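PDB 1VGM: 378aa long hypothetical citrate synthase from Sulfolobus tokodaii, which is of unconfirmed function but is probably a member of the citrate synthase family, a predominantly helical protein that assembles as a dimer. Local coordinates for residues K67-I70 with N71-E75; T128-I131 with T132-Y136; E155-L158 with A159-G163; K165-Q168 with E169-K172; A269-F272 with K273-A276. One frame throughout, in Å; residues are numbered along the deposited sequence.

Contact 1: K67-I70 with N71-E75; sequences KGII and NESFE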
loop_
_atom_site.group_PDB
_atom_site.type_symbol
_atom_site.label_atom_id
_atom_site.label_comp_id
_atom_site.label_asym_id
_atom_site.label_seq_id
_atom_site.Cartn_x
_atom_site.Cartn_y
_atom_site.Cartn_z
ATOM N N LYS A 67 -20.759 18.815 7.499
ATOM C CA LYS A 67 -20.766 18.567 8.940
ATOM C C LYS A 67 -21.729 17.432 9.311
ATOM O O LYS A 67 -21.445 16.625 10.202
ATOM C CB LYS A 67 -21.145 19.855 9.691
ATOM C CG LYS A 67 -20.180 21.014 9.449
ATOM C CD LYS A 67 -20.591 22.286 10.187
ATOM C CE LYS A 67 -19.449 23.303 10.184
ATOM N NZ LYS A 67 -19.804 24.616 10.809
ATOM N N GLY A 68 -22.858 17.370 8.612
ATOM C CA GLY A 68 -23.808 16.291 8.822
ATOM C C GLY A 68 -23.268 14.905 8.496
ATOM O O GLY A 68 -23.511 13.946 9.228
ATOM N N ILE A 69 -22.537 14.783 7.395
ATOM C CA ILE A 69 -21.922 13.507 7.068
ATOM C C ILE A 69 -20.859 13.143 8.101
ATOM O O ILE A 69 -20.822 12.019 8.599
ATOM C CB ILE A 69 -21.276 13.544 5.670
ATOM C CG1 ILE A 69 -22.369 13.714 4.604
ATOM C CG2 ILE A 69 -20.479 12.263 5.430
ATOM C CD1 ILE A 69 -21.841 14.154 3.232
ATOM N N ILE A 70 -20.000 14.101 8.419
ATOM C CA ILE A 70 -18.965 13.882 9.417
ATOM C C ILE A 70 -19.580 13.345 10.694
ATOM O O ILE A 70 -19.165 12.300 11.204
ATOM C CB ILE A 70 -18.196 15.194 9.731
ATOM C CG1 ILE A 70 -17.292 15.558 8.548
ATOM C CG2 ILE A 70 -17.360 15.026 10.991
ATOM C CD1 ILE A 70 -16.758 16.973 8.582
ATOM N N ASN A 71 -20.571 14.067 11.208
ATOM C CA ASN A 71 -21.053 13.842 12.567
ATOM C C ASN A 71 -21.801 12.520 12.693
ATOM O O ASN A 71 -21.970 12.002 13.796
ATOM C CB ASN A 71 -21.968 14.991 13.003
ATOM C CG ASN A 71 -21.191 16.204 13.466
ATOM O OD1 ASN A 71 -20.159 16.074 14.133
ATOM N ND2 ASN A 71 -21.680 17.392 13.118
ATOM N N GLU A 72 -22.247 11.978 11.562
ATOM C CA GLU A 72 -22.937 10.695 11.574
ATOM C C GLU A 72 -22.019 9.527 11.208
ATOM O O GLU A 72 -22.485 8.402 11.060
ATOM C CB GLU A 72 -24.145 10.724 10.623
ATOM C CG GLU A 72 -23.789 10.650 9.145
ATOM C CD GLU A 72 -24.983 10.924 8.235
ATOM O OE1 GLU A 72 -24.794 11.034 7.006
ATOM O OE2 GLU A 72 -26.114 11.029 8.749
ATOM N N SER A 73 -20.720 9.784 11.064
ATOM C CA SER A 73 -19.831 8.778 10.490
ATOM C C SER A 73 -18.624 8.383 11.350
ATOM O O SER A 73 -17.675 7.788 10.835
ATOM C CB SER A 73 -19.338 9.245 9.123
ATOM O OG SER A 73 -20.418 9.475 8.240
ATOM N N PHE A 74 -18.653 8.695 12.645
ATOM C CA PHE A 74 -17.497 8.447 13.518
ATOM C C PHE A 74 -17.372 6.988 13.962
ATOM O O PHE A 74 -16.283 6.524 14.309
ATOM C CB PHE A 74 -17.561 9.347 14.760
ATOM C CG PHE A 74 -17.129 10.765 14.504
ATOM C CD1 PHE A 74 -17.943 11.829 14.886
ATOM C CD2 PHE A 74 -15.901 11.042 13.898
ATOM C CE1 PHE A 74 -17.552 13.154 14.660
ATOM C CE2 PHE A 74 -15.498 12.361 13.662
ATOM C CZ PHE A 74 -16.322 13.421 14.051
ATOM N N GLU A 75 -18.490 6.270 13.958
ATOM C CA GLU A 75 -18.502 4.857 14.332
ATOM C C GLU A 75 -17.546 4.054 13.453
ATOM O O GLU A 75 -17.433 4.313 12.256
ATOM C CB GLU A 75 -19.917 4.292 14.178
ATOM C CG GLU A 75 -20.663 4.857 12.969
ATOM C CD GLU A 75 -21.624 3.861 12.338
ATOM O OE1 GLU A 75 -22.478 3.311 13.075
ATOM O OE2 GLU A 75 -21.527 3.632 11.110
#

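Contact 2: T128-I131 with T132-Y136; sequences TATI and TANIY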
loop_
_atom_site.group_PDB
_atom_site.type_symbol
_atom_site.label_atom_id
_atom_site.label_comp_id
_atom_site.label_asym_id
_atom_site.label_seq_id
_atom_site.Cartn_x
_atom_site.Cartn_y
_atom_site.Cartn_z
ATOM N N THR A 128 -11.065 8.369 10.265
ATOM C CA THR A 128 -9.640 8.601 10.492
ATOM C C THR A 128 -9.414 9.271 11.853
ATOM O O THR A 128 -8.474 8.944 12.570
ATOM C CB THR A 128 -9.050 9.495 9.371
ATOM O OG1 THR A 128 -9.358 8.922 8.094
ATOM C CG2 THR A 128 -7.548 9.612 9.512
ATOM N N ALA A 129 -10.287 10.203 12.211
ATOM C CA ALA A 129 -10.228 10.848 13.523
ATOM C C ALA A 129 -10.481 9.833 14.636
ATOM O O ALA A 129 -9.785 9.819 15.652
ATOM C CB ALA A 129 -11.269 11.975 13.601
ATOM N N THR A 130 -11.482 8.985 14.444
ATOM C CA THR A 130 -11.797 7.971 15.439
ATOM C C THR A 130 -10.588 7.056 15.623
ATOM O O THR A 130 -10.154 6.791 16.745
ATOM C CB THR A 130 -13.023 7.142 14.999
ATOM O OG1 THR A 130 -14.139 8.020 14.799
ATOM C CG2 THR A 130 -13.377 6.087 16.049
ATOM N N ILE A 131 -10.034 6.584 14.516
ATOM C CA ILE A 131 -8.892 5.678 14.579
ATOM C C ILE A 131 -7.665 6.336 15.221
ATOM O O ILE A 131 -7.002 5.731 16.053
ATOM C CB ILE A 131 -8.534 5.152 13.169
ATOM C CG1 ILE A 131 -9.546 4.078 12.765
ATOM C CG2 ILE A 131 -7.122 4.578 13.148
ATOM C CD1 ILE A 131 -9.608 3.835 11.267
ATOM N N THR A 132 -7.369 7.574 14.843
ATOM C CA THR A 132 -6.176 8.243 15.347
ATOM C C THR A 132 -6.325 8.530 16.848
ATOM O O THR A 132 -5.371 8.378 17.615
ATOM C CB THR A 132 -5.926 9.578 14.593
ATOM O OG1 THR A 132 -5.756 9.319 13.191
ATOM C CG2 THR A 132 -4.686 10.269 15.128
ATOM N N ALA A 133 -7.522 8.941 17.260
ATOM C CA ALA A 133 -7.805 9.178 18.669
ATOM C C ALA A 133 -7.592 7.915 19.491
ATOM O O ALA A 133 -7.022 7.961 20.587
ATOM C CB ALA A 133 -9.234 9.673 18.842
ATOM N N ASN A 134 -8.040 6.782 18.969
ATOM C CA ASN A 134 -8.026 5.559 19.761
ATOM C C ASN A 134 -6.676 4.852 19.721
ATOM O O ASN A 134 -6.341 4.069 20.619
ATOM C CB ASN A 134 -9.128 4.614 19.286
ATOM C CG ASN A 134 -10.461 4.920 19.926
ATOM O OD1 ASN A 134 -10.701 4.565 21.079
ATOM N ND2 ASN A 134 -11.335 5.592 19.187
ATOM N N ILE A 135 -5.896 5.138 18.685
ATOM C CA ILE A 135 -4.505 4.713 18.668
ATOM C C ILE A 135 -3.746 5.351 19.821
ATOM O O ILE A 135 -3.048 4.657 20.557
ATOM C CB ILE A 135 -3.801 5.088 17.338
ATOM C CG1 ILE A 135 -4.357 4.222 16.205
ATOM C CG2 ILE A 135 -2.286 4.890 17.481
ATOM C CD1 ILE A 135 -3.699 4.462 14.869
ATOM N N TYR A 136 -3.879 6.666 19.981
ATOM C CA TYR A 136 -3.331 7.326 21.165
ATOM C C TYR A 136 -3.792 6.623 22.439
ATOM O O TYR A 136 -2.989 6.325 23.323
ATOM C CB TYR A 136 -3.750 8.801 21.215
ATOM C CG TYR A 136 -3.511 9.457 22.558
ATOM C CD1 TYR A 136 -2.216 9.693 23.024
ATOM C CD2 TYR A 136 -4.585 9.818 23.374
ATOM C CE1 TYR A 136 -1.996 10.270 24.277
ATOM C CE2 TYR A 136 -4.381 10.397 24.623
ATOM C CZ TYR A 136 -3.085 10.617 25.068
ATOM O OH TYR A 136 -2.900 11.171 26.309
#

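Contact 3: E155-L158 with A159-G163; sequences ESFL and AATFG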
loop_
_atom_site.group_PDB
_atom_site.type_symbol
_atom_site.label_atom_id
_atom_site.label_comp_id
_atom_site.label_asym_id
_atom_site.label_seq_id
_atom_site.Cartn_x
_atom_site.Cartn_y
_atom_site.Cartn_z
ATOM N N GLU A 155 -12.710 19.838 17.119
ATOM C CA GLU A 155 -13.133 19.713 18.503
ATOM C C GLU A 155 -13.474 18.264 18.797
ATOM O O GLU A 155 -13.012 17.699 19.785
ATOM C CB GLU A 155 -14.349 20.598 18.802
ATOM C CG GLU A 155 -14.837 20.438 20.233
ATOM C CD GLU A 155 -15.939 21.405 20.606
ATOM O OE1 GLU A 155 -16.254 22.300 19.796
ATOM O OE2 GLU A 155 -16.491 21.264 21.716
ATOM N N SER A 156 -14.278 17.659 17.931
ATOM C CA SER A 156 -14.663 16.268 18.121
ATOM C C SER A 156 -13.456 15.341 18.232
ATOM O O SER A 156 -13.457 14.415 19.050
ATOM C CB SER A 156 -15.564 15.806 16.975
ATOM O OG SER A 156 -16.833 16.430 17.072
ATOM N N PHE A 157 -12.429 15.582 17.417
ATOM C CA PHE A 157 -11.231 14.753 17.475
ATOM C C PHE A 157 -10.521 14.974 18.812
ATOM O O PHE A 157 -10.156 14.016 19.496
ATOM C CB PHE A 157 -10.287 15.079 16.309
ATOM C CG PHE A 157 -8.934 14.440 16.425
ATOM C CD1 PHE A 157 -8.806 13.051 16.454
ATOM C CD2 PHE A 157 -7.790 15.225 16.543
ATOM C CE1 PHE A 157 -7.552 12.451 16.584
ATOM C CE2 PHE A 157 -6.524 14.639 16.673
ATOM C CZ PHE A 157 -6.404 13.249 16.703
ATOM N N LEU A 158 -10.338 16.239 19.187
ATOM C CA LEU A 158 -9.585 16.568 20.390
ATOM C C LEU A 158 -10.277 16.041 21.641
ATOM O O LEU A 158 -9.612 15.579 22.568
ATOM C CB LEU A 158 -9.399 18.083 20.519
ATOM C CG LEU A 158 -8.427 18.717 19.515
ATOM C CD1 LEU A 158 -8.353 20.214 19.753
ATOM C CD2 LEU A 158 -7.053 18.090 19.650
ATOM N N ALA A 159 -11.605 16.118 21.667
ATOM C CA ALA A 159 -12.378 15.698 22.831
ATOM C C ALA A 159 -12.320 14.182 23.037
ATOM O O ALA A 159 -12.208 13.701 24.163
ATOM C CB ALA A 159 -13.838 16.165 22.689
ATOM N N ALA A 160 -12.389 13.434 21.943
ATOM C CA ALA A 160 -12.283 11.983 22.007
ATOM C C ALA A 160 -10.891 11.580 22.482
ATOM O O ALA A 160 -10.734 10.703 23.330
ATOM C CB ALA A 160 -12.559 11.394 20.643
ATOM N N THR A 161 -9.879 12.228 21.919
ATOM C CA THR A 161 -8.499 11.892 22.218
ATOM C C THR A 161 -8.195 12.078 23.705
ATOM O O THR A 161 -7.688 11.162 24.357
ATOM C CB THR A 161 -7.534 12.755 21.375
ATOM O OG1 THR A 161 -7.711 12.432 19.989
ATOM C CG2 THR A 161 -6.085 12.499 21.769
ATOM N N PHE A 162 -8.507 13.255 24.240
ATOM C CA PHE A 162 -8.083 13.605 25.592
ATOM C C PHE A 162 -9.208 13.520 26.628
ATOM O O PHE A 162 -8.969 13.678 27.827
ATOM C CB PHE A 162 -7.460 15.006 25.588
ATOM C CG PHE A 162 -6.235 15.115 24.720
ATOM C CD1 PHE A 162 -6.247 15.895 23.560
ATOM C CD2 PHE A 162 -5.092 14.374 25.021
ATOM C CE1 PHE A 162 -5.137 15.937 22.712
ATOM C CE2 PHE A 162 -3.975 14.406 24.182
ATOM C CZ PHE A 162 -3.999 15.185 23.021
ATOM N N GLY A 163 -10.427 13.263 26.160
ATOM C CA GLY A 163 -11.520 12.986 27.070
ATOM C C GLY A 163 -11.958 14.197 27.864
ATOM O O GLY A 163 -12.431 14.076 28.990
#

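Contact 4: K165-Q168 with E169-K172; sequences KPTQ and EEIK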
loop_
_atom_site.group_PDB
_atom_site.type_symbol
_atom_site.label_atom_id
_atom_site.label_comp_id
_atom_site.label_asym_id
_atom_site.label_seq_id
_atom_site.Cartn_x
_atom_site.Cartn_y
_atom_site.Cartn_z
ATOM N N LYS A 165 -13.092 18.675 27.259
ATOM C CA LYS A 165 -13.421 19.697 26.278
ATOM C C LYS A 165 -12.182 20.519 25.952
ATOM O O LYS A 165 -11.541 21.063 26.846
ATOM C CB LYS A 165 -14.525 20.630 26.781
ATOM C CG LYS A 165 -15.175 21.427 25.636
ATOM C CD LYS A 165 -15.922 22.668 26.100
ATOM C CE LYS A 165 -16.391 23.483 24.899
ATOM N NZ LYS A 165 -17.184 22.648 23.949
ATOM N N PRO A 166 -11.819 20.613 24.664
ATOM C CA PRO A 166 -10.653 21.428 24.304
ATOM C C PRO A 166 -10.930 22.924 24.483
ATOM O O PRO A 166 -12.082 23.352 24.457
ATOM C CB PRO A 166 -10.398 21.055 22.845
ATOM C CG PRO A 166 -11.748 20.658 22.335
ATOM C CD PRO A 166 -12.384 19.923 23.489
ATOM N N THR A 167 -9.878 23.713 24.673
ATOM C CA THR A 167 -10.018 25.165 24.670
ATOM C C THR A 167 -10.177 25.659 23.239
ATOM O O THR A 167 -9.865 24.944 22.291
ATOM C CB THR A 167 -8.794 25.851 25.329
ATOM O OG1 THR A 167 -7.636 25.694 24.501
ATOM C CG2 THR A 167 -8.511 25.223 26.704
ATOM N N GLN A 168 -10.680 26.877 23.080
ATOM C CA GLN A 168 -10.882 27.430 21.748
ATOM C C GLN A 168 -9.553 27.575 21.005
ATOM O O GLN A 168 -9.494 27.387 19.794
ATOM C CB GLN A 168 -11.589 28.788 21.842
ATOM C CG GLN A 168 -13.078 28.687 22.164
ATOM C CD GLN A 168 -13.823 27.762 21.205
ATOM O OE1 GLN A 168 -14.220 26.650 21.570
ATOM N NE2 GLN A 168 -14.015 28.222 19.973
ATOM N N GLU A 169 -8.482 27.895 21.724
ATOM C CA GLU A 169 -7.173 28.013 21.089
ATOM C C GLU A 169 -6.700 26.647 20.596
ATOM O O GLU A 169 -6.071 26.533 19.541
ATOM C CB GLU A 169 -6.138 28.571 22.070
ATOM C CG GLU A 169 -6.577 29.811 22.828
ATOM C CD GLU A 169 -7.280 29.485 24.139
ATOM O OE1 GLU A 169 -8.523 29.315 24.135
ATOM O OE2 GLU A 169 -6.583 29.402 25.175
ATOM N N GLU A 170 -6.997 25.610 21.370
ATOM C CA GLU A 170 -6.632 24.261 20.969
ATOM C C GLU A 170 -7.390 23.846 19.709
ATOM O O GLU A 170 -6.798 23.325 18.766
ATOM C CB GLU A 170 -6.905 23.286 22.120
ATOM C CG GLU A 170 -5.774 23.244 23.133
ATOM C CD GLU A 170 -6.177 22.629 24.457
ATOM O OE1 GLU A 170 -7.290 22.071 24.559
ATOM O OE2 GLU A 170 -5.368 22.708 25.404
ATOM N N ILE A 171 -8.695 24.095 19.691
ATOM C CA ILE A 171 -9.512 23.790 18.521
ATOM C C ILE A 171 -8.989 24.503 17.276
ATOM O O ILE A 171 -8.868 23.897 16.209
ATOM C CB ILE A 171 -10.984 24.196 18.756
ATOM C CG1 ILE A 171 -11.532 23.465 19.988
ATOM C CG2 ILE A 171 -11.817 23.857 17.538
ATOM C CD1 ILE A 171 -12.826 24.062 20.545
ATOM N N LYS A 172 -8.679 25.791 17.413
ATOM C CA LYS A 172 -8.200 26.581 16.283
ATOM C C LYS A 172 -6.843 26.075 15.765
ATOM O O LYS A 172 -6.614 26.027 14.551
ATOM C CB LYS A 172 -8.085 28.063 16.675
ATOM C CG LYS A 172 -9.411 28.828 16.668
ATOM C CD LYS A 172 -9.262 30.241 17.239
ATOM C CE LYS A 172 -9.112 30.211 18.755
ATOM N NZ LYS A 172 -9.071 31.569 19.380
HETATM O O HOH W 1 -5.146 26.619 25.390
HETATM O O HOH W 2 -11.328 28.378 25.638
#

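Contact 5: A269-F272 with K273-A276; sequences AKIF and KTLA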
loop_
_atom_site.group_PDB
_atom_site.type_symbol
_atom_site.label_atom_id
_atom_site.label_comp_id
_atom_site.label_asym_id
_atom_site.label_seq_id
_atom_site.Cartn_x
_atom_site.Cartn_y
_atom_site.Cartn_z
ATOM N N ALA A 269 5.372 26.844 7.350
ATOM C CA ALA A 269 6.219 26.987 8.532
ATOM C C ALA A 269 5.924 28.304 9.238
ATOM O O ALA A 269 5.944 28.380 10.466
ATOM C CB ALA A 269 7.705 26.926 8.137
ATOM N N LYS A 270 5.650 29.341 8.460
ATOM C CA LYS A 270 5.282 30.630 9.033
ATOM C C LYS A 270 4.033 30.497 9.904
ATOM O O LYS A 270 3.954 31.068 10.988
ATOM C CB LYS A 270 5.012 31.652 7.923
ATOM C CG LYS A 270 6.249 32.163 7.191
ATOM C CD LYS A 270 5.832 32.917 5.924
ATOM C CE LYS A 270 6.933 33.812 5.383
ATOM N NZ LYS A 270 6.386 34.786 4.383
ATOM N N ILE A 271 3.050 29.751 9.415
ATOM C CA ILE A 271 1.777 29.651 10.115
ATOM C C ILE A 271 1.915 28.768 11.358
ATOM O O ILE A 271 1.465 29.137 12.436
ATOM C CB ILE A 271 0.669 29.094 9.179
ATOM C CG1 ILE A 271 0.441 30.075 8.028
ATOM C CG2 ILE A 271 -0.619 28.851 9.963
ATOM C CD1 ILE A 271 -0.420 29.533 6.906
ATOM N N PHE A 272 2.555 27.612 11.221
ATOM C CA PHE A 272 2.860 26.792 12.394
ATOM C C PHE A 272 3.608 27.591 13.462
ATOM O O PHE A 272 3.349 27.451 14.664
ATOM C CB PHE A 272 3.695 25.573 11.996
ATOM C CG PHE A 272 2.879 24.393 11.551
ATOM C CD1 PHE A 272 3.063 23.837 10.292
ATOM C CD2 PHE A 272 1.924 23.839 12.391
ATOM C CE1 PHE A 272 2.299 22.744 9.877
ATOM C CE2 PHE A 272 1.160 22.753 11.986
ATOM C CZ PHE A 272 1.347 22.204 10.727
ATOM N N LYS A 273 4.544 28.426 13.028
ATOM C CA LYS A 273 5.324 29.207 13.978
ATOM C C LYS A 273 4.399 30.122 14.781
ATOM O O LYS A 273 4.461 30.151 16.006
ATOM C CB LYS A 273 6.389 30.036 13.249
ATOM C CG LYS A 273 7.333 30.799 14.189
ATOM C CD LYS A 273 8.376 31.587 13.414
ATOM C CE LYS A 273 9.099 32.601 14.293
ATOM N NZ LYS A 273 9.931 31.944 15.328
ATOM N N THR A 274 3.534 30.856 14.085
ATOM C CA THR A 274 2.621 31.781 14.746
ATOM C C THR A 274 1.696 31.036 15.712
ATOM O O THR A 274 1.384 31.532 16.792
ATOM C CB THR A 274 1.762 32.558 13.714
ATOM O OG1 THR A 274 0.882 31.655 13.036
ATOM C CG2 THR A 274 2.639 33.203 12.686
ATOM N N LEU A 275 1.262 29.841 15.327
ATOM C CA LEU A 275 0.563 28.970 16.263
ATOM C C LEU A 275 1.414 28.654 17.484
ATOM O O LEU A 275 0.982 28.840 18.617
ATOM C CB LEU A 275 0.161 27.669 15.572
ATOM C CG LEU A 275 -0.883 27.815 14.472
ATOM C CD1 LEU A 275 -1.092 26.470 13.803
ATOM C CD2 LEU A 275 -2.190 28.370 15.067
ATOM N N ALA A 276 2.628 28.167 17.253
ATOM C CA ALA A 276 3.549 27.885 18.350
ATOM C C ALA A 276 3.713 29.121 19.224
ATOM O O ALA A 276 3.590 29.049 20.442
ATOM C CB ALA A 276 4.902 27.447 17.797
#

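Contact 1: K67-I70 with N71-E75
Asn71 N still donates a regular helical bond to Lys67 O (2.9 Å), but one residue later the pattern gives way: Glu72 N donates to Ile69 O (3.3 Å), with a weak bond to Gly68 O besides, and Ser73 N bonds to Ile70 O, three residues back. The hydroxyl of Ser73 takes over where the backbone leaves the helix. With OG anti to its own carbonyl carbon (chi1 -59°), it turns back and donates to Ile69 O at 2.6 Å, approaching from the opposite face of that carbonyl to Glu72 N, so that Ile69 O is gripped by two donors. Phe74 turns its ring back against the last turn. Ile70 O sits over the middle of one ring face, 3.8 Å above the plane, and the CG2 branch of Ile70 meets CZ of Phe74 at 3.6 Å. Beyond the turn, the ring also reaches Ser156 and Pro147, while Ile70 packs on Val122 and Ile49. Glu72 CG lies against the carbonyl oxygens of Gly68 and Ile69. This is a helix C-terminus, where helix 60-71 of the citrate synthase fold ends in tightened i-to-i+3 turns, with a serine hydroxyl covering one of its last carbonyls.

Contact 2: T128-I131 with T132-Y136
Thr128 and Thr132 lie side by side and point the same way, one turn apart, yet their hydroxyls serve different carbonyls. Thr132 OG1, anti to its own carbonyl carbon (chi1 -60°), reaches back to Thr128 O at 2.8 Å, facing the CG2 methyl of Thr128. Thr132 N bonds to the same oxygen, and the two donors arrive from opposite faces of the carbonyl plane. Thr128 OG1 repeats the pattern one turn earlier, bonding to Ile124 O.

Thr130 and Asn134 are likewise neighbours whose side chains run in the same direction. The amide of Asn134 swings back so that ND2 stands 3.0 Å from Thr130 O and 3.8 Å from the CG2 methyl of Thr130. That oxygen lies nearly in the amide plane, whereas ND2 comes from above the carbonyl plane, on the other face from Asn134 N. Since OD1 is held in turn by Lys145 N, both ends of the amide are engaged and its rotation is fixed. Thr130 OG1 binds Phe74 O.

All this takes place within helix 117-139, a buried helix of the mainly helical citrate synthase fold, lined by helices 93-108, 153-162 and 331-353.

Ile131 and Ile135 are angled across each other: the CG2 branch of Ile131 touches CD1 of Ile135 at 3.8 Å, while CG1 of Ile135 lies close to Ile131 O (3.0 Å). Ile131 packs outward on Ala100 and Leu104. Ala133 brings CB to 3.2 Å from Ala129 O and also packs on Thr161 of helix 153-162.

Contact 3: E155-L158 with A159-G163
Phe157 and Thr161 meet through a hydroxyl set over a ring. With its CG opposite the backbone N (chi1 170°), Phe157 leans forward along the helix and brings its ring alongside the next turn. Thr161 OG1 stands 3.4 Å above one face, displaced toward the rim, with CE1 of Phe157 its nearest ring atom. The same hydroxyl donates to Phe157 O at 3.0 Å from above the carbonyl plane. Thr161 N binds that oxygen as well, so the side chain doubles the helical bond.

Beside this pair, Thr161 directs its other branch to its neighbour: the CG2 methyl is centred over one face of the Phe162 ring, 3.5 Å from the plane. The two branches of one threonine thus each cover an aromatic face. Helix 153-162, one of the short helices of the citrate synthase fold, lies here between helices 117-139 and 168-180, with Phe157 packed on Thr132, Leu337 and Met174.

Leu158 has an extended chi2 (180°), and its CD2 approaches CE1 of Phe162 at 4.2 Å. Phe162 CD1 rests 3.5 Å from Leu158 O, and the ring makes edge-to-face contacts with Tyr136 and Phe326. Glu155, its chain extended as far as the carboxylate, makes a salt bridge from OE2 to Lys165 NZ. At the far end the helix stops at Gly163, whose positive phi (70°) turns the chain out of the helical course.

Contact 4: K165-Q168 with E169-K172
Thr167 and Glu170 form a capping box at the start of helix 168-180, with Thr167 at the N-cap. Two reciprocal hydrogen bonds define it: Glu170 N donates to Thr167 OG1 (3.2 Å), and Thr167 N donates to Glu170 OE1 (3.1 Å), which it meets from above the carboxylate plane. Thr167 OG1 sits between its own N and carbonyl carbon (chi1 69°), which turns it over the first turn; Glu170 then runs back extended beyond CG to bring its carboxylate to Thr167 N. Regular helical bonds follow, from Ile171 N to Thr167 O and from Lys172 N to Gln168 O.

The apolar part is made by Pro166 and Ile171, whose CG and CG1 atoms touch at 3.7 Å. Both also face Glu155 of helix 153-162, and Pro166 packs on Leu158. Gln168 lies alongside Ile171, pointing the same way, with its OE1 3.1 Å from Ile171 CD1. Lys172, bent at chi3, lays CE against Gln168 O.

Water extends the cap on its solvent side. Glu169, bent at chi2, folds back toward the helix start; one water accepts from Gln168 N (3.0 Å) and gives only a weak bond to Glu169 OE1, while another joins Thr167 OG1 at 2.8 Å and donates to Glu169 OE2 at 3.1 Å.

Contact 5: A269-F272 with K273-A276
The ring of Phe272 meets Leu275 obliquely, with CD2 4.2 Å from the CD1 methyl of the leucine. This is a loose approach, and most of what surrounds the ring comes from elsewhere in the chain: Tyr181, whose ring plane is inclined by about 50°, Ser177 and Leu180 of helix 168-180, and Tyr316 and Val320 of helix 314-323. Leu275 shares this environment, touching Ala176 and Val320, and its CG lies 3.4 Å from Ile271 O.

That carbonyl oxygen is the polar focus of the turn. Leu275 N donates to it almost straight (N-H...O angle 170°), and Thr274 OG1 adds a second, short bond of 2.7 Å. The hydroxyl gets there because it is placed between the backbone N and carbonyl carbon of Thr274 (chi1 66°), which leaves the CG2 methyl pressed to 3.0 Å from Lys270 O. Thr274 N bonds to Lys270 O, and Ala276 N to Phe272 O at 2.8 Å.

Lys273 has its CG anti to the backbone N, with CB 3.3 Å from Ala269 O. Its ammonium group leaves this turn for a salt bridge with Glu297 and a hydrogen bond to Tyr316 OH. Together these features describe an amphipathic helix, 267-280 of the citrate synthase fold, with Phe272 and Ile271 buried against neighbouring helices and Lys270 and Thr274 on its exposed side.

All five contacts are local and follow in series along the chain, none enclosing or crossing another; each joins adjoining residues and closes no loop larger than a turn. Contact 1 ends helix 60-71 and opens the loop toward helix 78-84. Contact 2, in the second half of helix 117-139, meets it where Phe74 reaches Thr130 and Ala129. Contact 3 lies on the next helix, 153-162, and packs directly on contact 2, with centres about 10 Å apart; it also touches Phe74 through Ser156. Contact 4 starts helix 168-180 just beyond, where Leu158 of contact 3 packs on Glu170. Contact 5, on helix 267-280, touches none of the others, although helix 168-180 connects it to contact 4.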